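Folylpolyglutamate synthase (FolC) (Helicobacter pylori, PDB 6K8C) probably adds glutamate to dihydropteroate and to tetrahydrofolates in ATP-dependent ligase reactions, yielding dihydrofolate and folylpolyglutamates. Local coordinates at residues S179-K184 with E199-A204; I308-N313 with E325-V330. All blocks are in the same frame, centred on the assembly; numbering follows the deposited sequence.

Contact 1 of 2, residues S179-K184 with E199-A204; sequences SIAQTK and ELVLNA
The amide of Gln182, the one flat group in this contact, meets Ala204 with its nitrogen end. Gln182 NE2 lies 3.7 Å from Ala204 CB, and that methyl stands off the amide plane, obliquely beyond the nitrogen rather than over the face. Displaced only slightly from the plane, to the side away from the methyl, is a water that accepts from Gln182 NE2 at 2.7 Å and donates to Ala204 O at 3.0 Å, linking the side chain of one helix to a backbone carbonyl of the other. CG lies beside the backbone N (chi1 -84°), and a bend at chi2 (-52°) brings the amide round to this neighbour, although CB itself does not aim at it. NE2 also bonds Glu178 OE2, its strongest polar partner, one turn earlier, while OE1 takes Lys186 NZ one turn later; both ends of the amide are therefore held by residues of its own helix and the residue just after it. Around Ala181 the packing is purely apolar. Ala181 CB points at helix 199-211 and faces the fork of Val201, 4.0 Å from its CG2 and 4.1 Å from its CG1. With no side chain beyond CB at Ala181, the backbones come close: Ala181 CA and Val201 CA are 5.9 Å apart. Val201 also rests on Leu177 and Ile165. Helix 177-185 precedes strand 191-194 and helix 199-211 follows it, and the two pack side by side in the Mur ligase middle domain, a P-loop NTPase fold. No direct hydrogen bond joins the two segments; small methyls set the spacing, a single water supplies the polar link, and the amide, set between Glu178 and Lys186, is probably polarised with its nitrogen toward the acid and its oxygen toward the ammonium.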
ATOM      1  N   SER A 179      -3.244  14.099 -16.613  1.00 42.40           N
ATOM      2  CA  SER A 179      -2.197  13.209 -17.102  1.00 52.63           C
ATOM      3  C   SER A 179      -2.008  12.015 -16.175  1.00 44.04           C
ATOM      4  O   SER A 179      -1.754  10.898 -16.641  1.00 49.24           O
ATOM      5  CB  SER A 179      -0.886  13.980 -17.261  1.00 58.77           C
ATOM      6  OG  SER A 179       0.195  13.102 -17.525  1.00 63.03           O
ATOM      7  N   ILE A 180      -2.112  12.230 -14.862  1.00 41.07           N
ATOM      8  CA  ILE A 180      -2.018  11.116 -13.922  1.00 45.90           C
ATOM      9  C   ILE A 180      -3.161  10.140 -14.155  1.00 42.73           C
ATOM     10  O   ILE A 180      -2.955   8.925 -14.274  1.00 42.37           O
ATOM     11  CB  ILE A 180      -2.012  11.628 -12.471  1.00 45.02           C
ATOM     12  CG1 ILE A 180      -0.910  12.670 -12.267  1.00 47.26           C
ATOM     13  CG2 ILE A 180      -1.857  10.462 -11.499  1.00 47.93           C
ATOM     14  CD1 ILE A 180       0.479  12.141 -12.488  1.00 51.45           C
ATOM     15  N   ALA A 181      -4.386  10.666 -14.236  1.00 34.23           N
ATOM     16  CA  ALA A 181      -5.555   9.820 -14.434  1.00 40.22           C
ATOM     17  C   ALA A 181      -5.447   9.022 -15.725  1.00 44.92           C
ATOM     18  O   ALA A 181      -5.846   7.852 -15.773  1.00 39.77           O
ATOM     19  CB  ALA A 181      -6.819  10.677 -14.439  1.00 38.00           C
ATOM     20  N   GLN A 182      -4.891   9.631 -16.775  1.00 42.39           N
ATOM     21  CA  GLN A 182      -4.826   8.971 -18.075  1.00 44.45           C
ATOM     22  C   GLN A 182      -3.993   7.698 -18.014  1.00 45.27           C
ATOM     23  O   GLN A 182      -4.428   6.637 -18.475  1.00 43.84           O
ATOM     24  CB  GLN A 182      -4.256   9.932 -19.120  1.00 53.00           C
ATOM     25  CG  GLN A 182      -5.290  10.853 -19.723  1.00 58.05           C
ATOM     26  CD  GLN A 182      -6.491  10.101 -20.248  1.00 54.15           C
ATOM     27  OE1 GLN A 182      -6.356   9.087 -20.933  1.00 62.98           O
ATOM     28  NE2 GLN A 182      -7.680  10.590 -19.923  1.00 50.59           N
ATOM     29  N   THR A 183      -2.790   7.783 -17.440  1.00 47.21           N
ATOM     30  CA  THR A 183      -1.900   6.625 -17.422  1.00 49.20           C
ATOM     31  C   THR A 183      -2.479   5.489 -16.588  1.00 50.27           C
ATOM     32  O   THR A 183      -2.346   4.314 -16.951  1.00 51.40           O
ATOM     33  CB  THR A 183      -0.521   7.028 -16.897  1.00 55.16           C
ATOM     34  OG1 THR A 183      -0.578   7.211 -15.476  1.00 63.27           O
ATOM     35  CG2 THR A 183      -0.065   8.322 -17.549  1.00 58.04           C
ATOM     36  N   LYS A 184      -3.129   5.818 -15.469  1.00 33.79           N
ATOM     37  CA  LYS A 184      -3.716   4.785 -14.623  1.00 33.51           C
ATOM     38  C   LYS A 184      -4.933   4.149 -15.286  1.00 35.03           C
ATOM     39  O   LYS A 184      -5.084   2.922 -15.275  1.00 38.22           O
ATOM     40  CB  LYS A 184      -4.094   5.376 -13.262  1.00 37.48           C
ATOM     41  CG  LYS A 184      -2.915   5.901 -12.457  1.00 39.21           C
ATOM     42  CD  LYS A 184      -3.306   6.173 -11.012  1.00 38.77           C
ATOM     43  CE  LYS A 184      -2.138   6.740 -10.209  1.00 33.58           C
ATOM     44  NZ  LYS A 184      -1.072   5.732  -9.987  1.00 36.69           N
ATOM     45  N   GLU A 199     -13.804  15.220 -10.141  1.00 30.17           N
ATOM     46  CA  GLU A 199     -14.715  15.266 -11.282  1.00 28.95           C
ATOM     47  C   GLU A 199     -14.001  14.962 -12.599  1.00 33.18           C
ATOM     48  O   GLU A 199     -14.505  14.192 -13.424  1.00 32.81           O
ATOM     49  CB  GLU A 199     -15.399  16.633 -11.343  1.00 35.72           C
ATOM     50  CG  GLU A 199     -16.325  16.809 -12.532  1.00 35.20           C
ATOM     51  CD  GLU A 199     -16.739  18.254 -12.725  1.00 46.14           C
ATOM     52  OE1 GLU A 199     -16.488  19.070 -11.811  1.00 38.11           O
ATOM     53  OE2 GLU A 199     -17.313  18.574 -13.787  1.00 42.63           O
ATOM     54  N   LEU A 200     -12.832  15.568 -12.826  1.00 27.38           N
ATOM     55  CA  LEU A 200     -12.128  15.319 -14.082  1.00 38.24           C
ATOM     56  C   LEU A 200     -11.678  13.866 -14.197  1.00 34.85           C
ATOM     57  O   LEU A 200     -11.638  13.318 -15.302  1.00 34.66           O
ATOM     58  CB  LEU A 200     -10.933  16.269 -14.231  1.00 38.81           C
ATOM     59  CG  LEU A 200      -9.664  16.101 -13.393  1.00 50.57           C
ATOM     60  CD1 LEU A 200      -8.614  15.286 -14.143  1.00 54.85           C
ATOM     61  CD2 LEU A 200      -9.108  17.467 -13.020  1.00 57.99           C
ATOM     62  N   VAL A 201     -11.348  13.227 -13.071  1.00 32.35           N
ATOM     63  CA  VAL A 201     -10.905  11.836 -13.114  1.00 31.46           C
ATOM     64  C   VAL A 201     -12.072  10.914 -13.452  1.00 33.05           C
ATOM     65  O   VAL A 201     -11.936   9.999 -14.273  1.00 29.85           O
ATOM     66  CB  VAL A 201     -10.232  11.447 -11.785  1.00 31.79           C
ATOM     67  CG1 VAL A 201      -9.864   9.958 -11.772  1.00 29.73           C
ATOM     68  CG2 VAL A 201      -8.991  12.306 -11.551  1.00 36.51           C
ATOM     69  N   LEU A 202     -13.235  11.140 -12.835  1.00 30.64           N
ATOM     70  CA  LEU A 202     -14.420  10.363 -13.190  1.00 30.58           C
ATOM     71  C   LEU A 202     -14.781  10.555 -14.658  1.00 35.14           C
ATOM     72  O   LEU A 202     -15.128   9.591 -15.352  1.00 30.21           O
ATOM     73  CB  LEU A 202     -15.597  10.750 -12.289  1.00 29.05           C
ATOM     74  CG  LEU A 202     -16.900   9.974 -12.511  1.00 34.06           C
ATOM     75  CD1 LEU A 202     -16.674   8.462 -12.477  1.00 32.68           C
ATOM     76  CD2 LEU A 202     -17.967  10.386 -11.499  1.00 41.41           C
ATOM     77  N   ASN A 203     -14.703  11.796 -15.147  1.00 30.82           N
ATOM     78  CA  ASN A 203     -14.957  12.069 -16.559  1.00 34.91           C
ATOM     79  C   ASN A 203     -13.984  11.307 -17.448  1.00 32.18           C
ATOM     80  O   ASN A 203     -14.383  10.690 -18.442  1.00 39.43           O
ATOM     81  CB  ASN A 203     -14.855  13.573 -16.829  1.00 36.02           C
ATOM     82  CG  ASN A 203     -16.161  14.296 -16.599  1.00 42.30           C
ATOM     83  OD1 ASN A 203     -17.234  13.706 -16.704  1.00 43.93           O
ATOM     84  ND2 ASN A 203     -16.079  15.588 -16.289  1.00 46.40           N
ATOM     85  N   ALA A 204     -12.695  11.349 -17.110  1.00 29.61           N
ATOM     86  CA  ALA A 204     -11.702  10.636 -17.908  1.00 40.90           C
ATOM     87  C   ALA A 204     -11.968   9.137 -17.903  1.00 36.73           C
ATOM     88  O   ALA A 204     -11.868   8.476 -18.945  1.00 33.88           O
ATOM     89  CB  ALA A 204     -10.296  10.936 -17.389  1.00 29.03           C
TER
HETATM   90  O   HOH W   1     -10.105   9.986 -20.811  1.00 45.02           O

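Contact 2 of 2, residues I308-N313 with E325-V330; sequences IILIYN and EILKPV
Leu310 reaches from strand 308-312 to Leu327 of helix 320-327. Its CB leaves the strand on the helix side, still 5.8 Å from Leu327 CD1. CG, trans to the backbone N (chi1 -177°), carries the chain outward, and the two methyls then part around that same Leu327 carbon. Leu310 CD2 lies 4.2 Å from Leu327 CD1. Leu310 CD1 is only slightly farther from Leu327 CD1, at 4.4 Å. The leucines cross at about a right angle, one methyl of Leu327 resting against the branched end of Leu310. Within its own strand Leu310 CD2 also lies 3.7 Å from Tyr312 CB; the OH of that tyrosine hydrogen-bonds His288 NE2. Leu374 of strand 373-376 and Ile331 of strand 331-336 touch Leu310, so it packs against both neighbouring strands as well as the helix. The polar link lies at the start of the strand, where Ile308 N donates to Val330 O at 2.9 Å with a nearly straight N-H...O angle of 164°. The donor is tilted 27° from the carbonyl plane, and Ile308 CG1 comes 3.9 Å from Val330 O. Val330 N is itself tied back to Leu327 O at 2.9 Å, so Val330, the residue just before strand 331-336, is held at both its N and its O. Further backbone bonds from Ile308 to Lys332 and from Leu310 to Lys333 and Leu335 continue the pairing along the parallel neighbour. Strand 308-312, helix 320-327 and strand 331-336 thus form a beta-alpha-beta crossover between adjacent parallel strands, with the helix packed on the sheet, within the six-stranded mixed sheet of the Mur ligase glutamate ligase domain.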
ATOM      1  N   ILE A 308       3.718  13.421  23.450  1.00 36.34           N
ATOM      2  CA  ILE A 308       4.875  12.639  23.042  1.00 31.26           C
ATOM      3  C   ILE A 308       5.670  13.425  22.006  1.00 28.56           C
ATOM      4  O   ILE A 308       5.323  14.546  21.641  1.00 34.29           O
ATOM      5  CB  ILE A 308       4.484  11.249  22.495  1.00 30.51           C
ATOM      6  CG1 ILE A 308       3.814  11.367  21.122  1.00 29.95           C
ATOM      7  CG2 ILE A 308       3.574  10.524  23.474  1.00 30.20           C
ATOM      8  CD1 ILE A 308       3.531  10.019  20.489  1.00 33.38           C
ATOM      9  N   ILE A 309       6.751  12.814  21.536  1.00 29.23           N
ATOM     10  CA  ILE A 309       7.638  13.410  20.545  1.00 30.62           C
ATOM     11  C   ILE A 309       7.295  12.846  19.175  1.00 33.38           C
ATOM     12  O   ILE A 309       7.065  11.640  19.026  1.00 36.36           O
ATOM     13  CB  ILE A 309       9.111  13.140  20.909  1.00 31.03           C
ATOM     14  CG1 ILE A 309       9.431  13.730  22.288  1.00 39.06           C
ATOM     15  CG2 ILE A 309      10.049  13.691  19.844  1.00 33.31           C
ATOM     16  CD1 ILE A 309      10.875  13.518  22.724  1.00 42.74           C
ATOM     17  N   LEU A 310       7.264  13.712  18.168  1.00 24.89           N
ATOM     18  CA  LEU A 310       7.011  13.299  16.794  1.00 27.98           C
ATOM     19  C   LEU A 310       8.325  13.218  16.024  1.00 25.60           C
ATOM     20  O   LEU A 310       9.099  14.180  16.008  1.00 34.38           O
ATOM     21  CB  LEU A 310       6.056  14.276  16.102  1.00 23.30           C
ATOM     22  CG  LEU A 310       5.659  13.910  14.671  1.00 25.54           C
ATOM     23  CD1 LEU A 310       4.796  12.654  14.661  1.00 25.55           C
ATOM     24  CD2 LEU A 310       4.920  15.067  14.011  1.00 25.62           C
ATOM     25  N   ILE A 311       8.571  12.072  15.392  1.00 25.43           N
ATOM     26  CA  ILE A 311       9.690  11.893  14.471  1.00 22.09           C
ATOM     27  C   ILE A 311       9.114  11.930  13.063  1.00 28.03           C
ATOM     28  O   ILE A 311       8.281  11.089  12.706  1.00 27.17           O
ATOM     29  CB  ILE A 311      10.439  10.576  14.744  1.00 22.49           C
ATOM     30  CG1 ILE A 311      11.096  10.628  16.123  1.00 25.11           C
ATOM     31  CG2 ILE A 311      11.494  10.312  13.672  1.00 26.42           C
ATOM     32  CD1 ILE A 311      11.474   9.261  16.682  1.00 32.08           C
ATOM     33  N   TYR A 312       9.541  12.905  12.262  1.00 30.75           N
ATOM     34  CA  TYR A 312       8.709  13.335  11.147  1.00 29.02           C
ATOM     35  C   TYR A 312       9.534  13.867   9.985  1.00 35.26           C
ATOM     36  O   TYR A 312      10.534  14.566  10.178  1.00 30.51           O
ATOM     37  CB  TYR A 312       7.730  14.425  11.621  1.00 32.15           C
ATOM     38  CG  TYR A 312       6.851  15.021  10.542  1.00 31.85           C
ATOM     39  CD1 TYR A 312       5.638  14.431  10.201  1.00 30.53           C
ATOM     40  CD2 TYR A 312       7.226  16.181   9.873  1.00 34.27           C
ATOM     41  CE1 TYR A 312       4.826  14.978   9.216  1.00 31.13           C
ATOM     42  CE2 TYR A 312       6.424  16.730   8.888  1.00 38.44           C
ATOM     43  CZ  TYR A 312       5.225  16.126   8.564  1.00 39.03           C
ATOM     44  OH  TYR A 312       4.423  16.669   7.584  1.00 33.20           O
ATOM     45  N   ASN A 313       9.087  13.531   8.778  1.00 32.86           N
ATOM     46  CA  ASN A 313       9.399  14.277   7.569  1.00 38.87           C
ATOM     47  C   ASN A 313       8.273  14.002   6.582  1.00 33.29           C
ATOM     48  O   ASN A 313       7.429  13.135   6.812  1.00 40.33           O
ATOM     49  CB  ASN A 313      10.769  13.897   6.992  1.00 37.01           C
ATOM     50  CG  ASN A 313      11.491  15.087   6.379  1.00 45.05           C
ATOM     51  OD1 ASN A 313      10.865  16.071   5.980  1.00 39.64           O
ATOM     52  ND2 ASN A 313      12.813  14.998   6.292  1.00 43.70           N
ATOM     53  N   GLU A 325      -0.719  20.517  12.474  1.00 26.78           N
ATOM     54  CA  GLU A 325      -1.703  21.211  13.299  1.00 28.85           C
ATOM     55  C   GLU A 325      -2.637  20.222  13.987  1.00 23.50           C
ATOM     56  O   GLU A 325      -2.995  20.402  15.158  1.00 26.48           O
ATOM     57  CB  GLU A 325      -2.499  22.201  12.449  1.00 29.75           C
ATOM     58  CG  GLU A 325      -3.447  23.067  13.254  1.00 32.62           C
ATOM     59  CD  GLU A 325      -4.333  23.933  12.378  1.00 40.98           C
ATOM     60  OE1 GLU A 325      -5.108  23.377  11.566  1.00 38.62           O
ATOM     61  OE2 GLU A 325      -4.251  25.173  12.500  1.00 47.76           O
ATOM     62  N   ILE A 326      -3.032  19.165  13.278  1.00 27.98           N
ATOM     63  CA  ILE A 326      -3.889  18.142  13.873  1.00 26.86           C
ATOM     64  C   ILE A 326      -3.160  17.416  14.999  1.00 28.56           C
ATOM     65  O   ILE A 326      -3.742  17.127  16.054  1.00 26.09           O
ATOM     66  CB  ILE A 326      -4.377  17.169  12.781  1.00 31.03           C
ATOM     67  CG1 ILE A 326      -5.449  17.843  11.915  1.00 27.17           C
ATOM     68  CG2 ILE A 326      -4.895  15.869  13.392  1.00 26.23           C
ATOM     69  CD1 ILE A 326      -5.588  17.231  10.534  1.00 30.00           C
ATOM     70  N   LEU A 327      -1.871  17.124  14.805  1.00 25.70           N
ATOM     71  CA  LEU A 327      -1.131  16.358  15.801  1.00 26.56           C
ATOM     72  C   LEU A 327      -0.668  17.213  16.972  1.00 28.44           C
ATOM     73  O   LEU A 327      -0.469  16.680  18.069  1.00 23.55           O
ATOM     74  CB  LEU A 327       0.079  15.675  15.155  1.00 25.78           C
ATOM     75  CG  LEU A 327      -0.270  14.525  14.207  1.00 31.89           C
ATOM     76  CD1 LEU A 327       0.918  14.155  13.326  1.00 26.05           C
ATOM     77  CD2 LEU A 327      -0.738  13.330  15.020  1.00 28.85           C
ATOM     78  N   LYS A 328      -0.502  18.520  16.768  1.00 26.36           N
ATOM     79  CA  LYS A 328       0.065  19.383  17.805  1.00 28.64           C
ATOM     80  C   LYS A 328      -0.530  19.190  19.200  1.00 29.45           C
ATOM     81  O   LYS A 328       0.245  19.201  20.170  1.00 30.84           O
ATOM     82  CB  LYS A 328      -0.069  20.857  17.390  1.00 28.12           C
ATOM     83  CG  LYS A 328       0.538  21.805  18.415  1.00 32.13           C
ATOM     84  CD  LYS A 328       0.391  23.262  18.021  1.00 34.86           C
ATOM     85  CE  LYS A 328       0.904  24.157  19.139  1.00 42.58           C
ATOM     86  NZ  LYS A 328       0.640  25.589  18.841  1.00 49.95           N
ATOM     87  N   PRO A 329      -1.846  19.020  19.384  1.00 28.12           N
ATOM     88  CA  PRO A 329      -2.370  18.872  20.755  1.00 31.05           C
ATOM     89  C   PRO A 329      -1.772  17.718  21.548  1.00 37.89           C
ATOM     90  O   PRO A 329      -1.864  17.735  22.781  1.00 30.99           O
ATOM     91  CB  PRO A 329      -3.875  18.677  20.534  1.00 32.81           C
ATOM     92  CG  PRO A 329      -4.151  19.423  19.287  1.00 32.36           C
ATOM     93  CD  PRO A 329      -2.943  19.188  18.413  1.00 27.73           C
ATOM     94  N   VAL A 330      -1.157  16.722  20.904  1.00 29.28           N
ATOM     95  CA  VAL A 330      -0.561  15.607  21.632  1.00 26.76           C
ATOM     96  C   VAL A 330       0.947  15.528  21.430  1.00 30.87           C
ATOM     97  O   VAL A 330       1.562  14.522  21.795  1.00 35.14           O
ATOM     98  CB  VAL A 330      -1.222  14.263  21.257  1.00 34.21           C
ATOM     99  CG1 VAL A 330      -2.686  14.237  21.675  1.00 31.90           C
ATOM    100  CG2 VAL A 330      -1.080  13.985  19.767  1.00 26.46           C
TER

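Contacts 1 and 2 belong to different domains and do not touch: their centres are 34 Å apart and their nearest atoms about 20 Å. Contact 1 closes in the chain before contact 2 opens. The first joins two helices beside the sheet of the middle domain, the second joins a helix to a strand of the glutamate ligase domain. In this family ATP and substrates bind at the cleft between these domains. Contact 1 probably lies nearer that site: Lys184 of its first helix packs on Thr55, in a sequence consistent with the P-loop. Contact 2 lies in the strand-helix packing of the glutamate ligase domain.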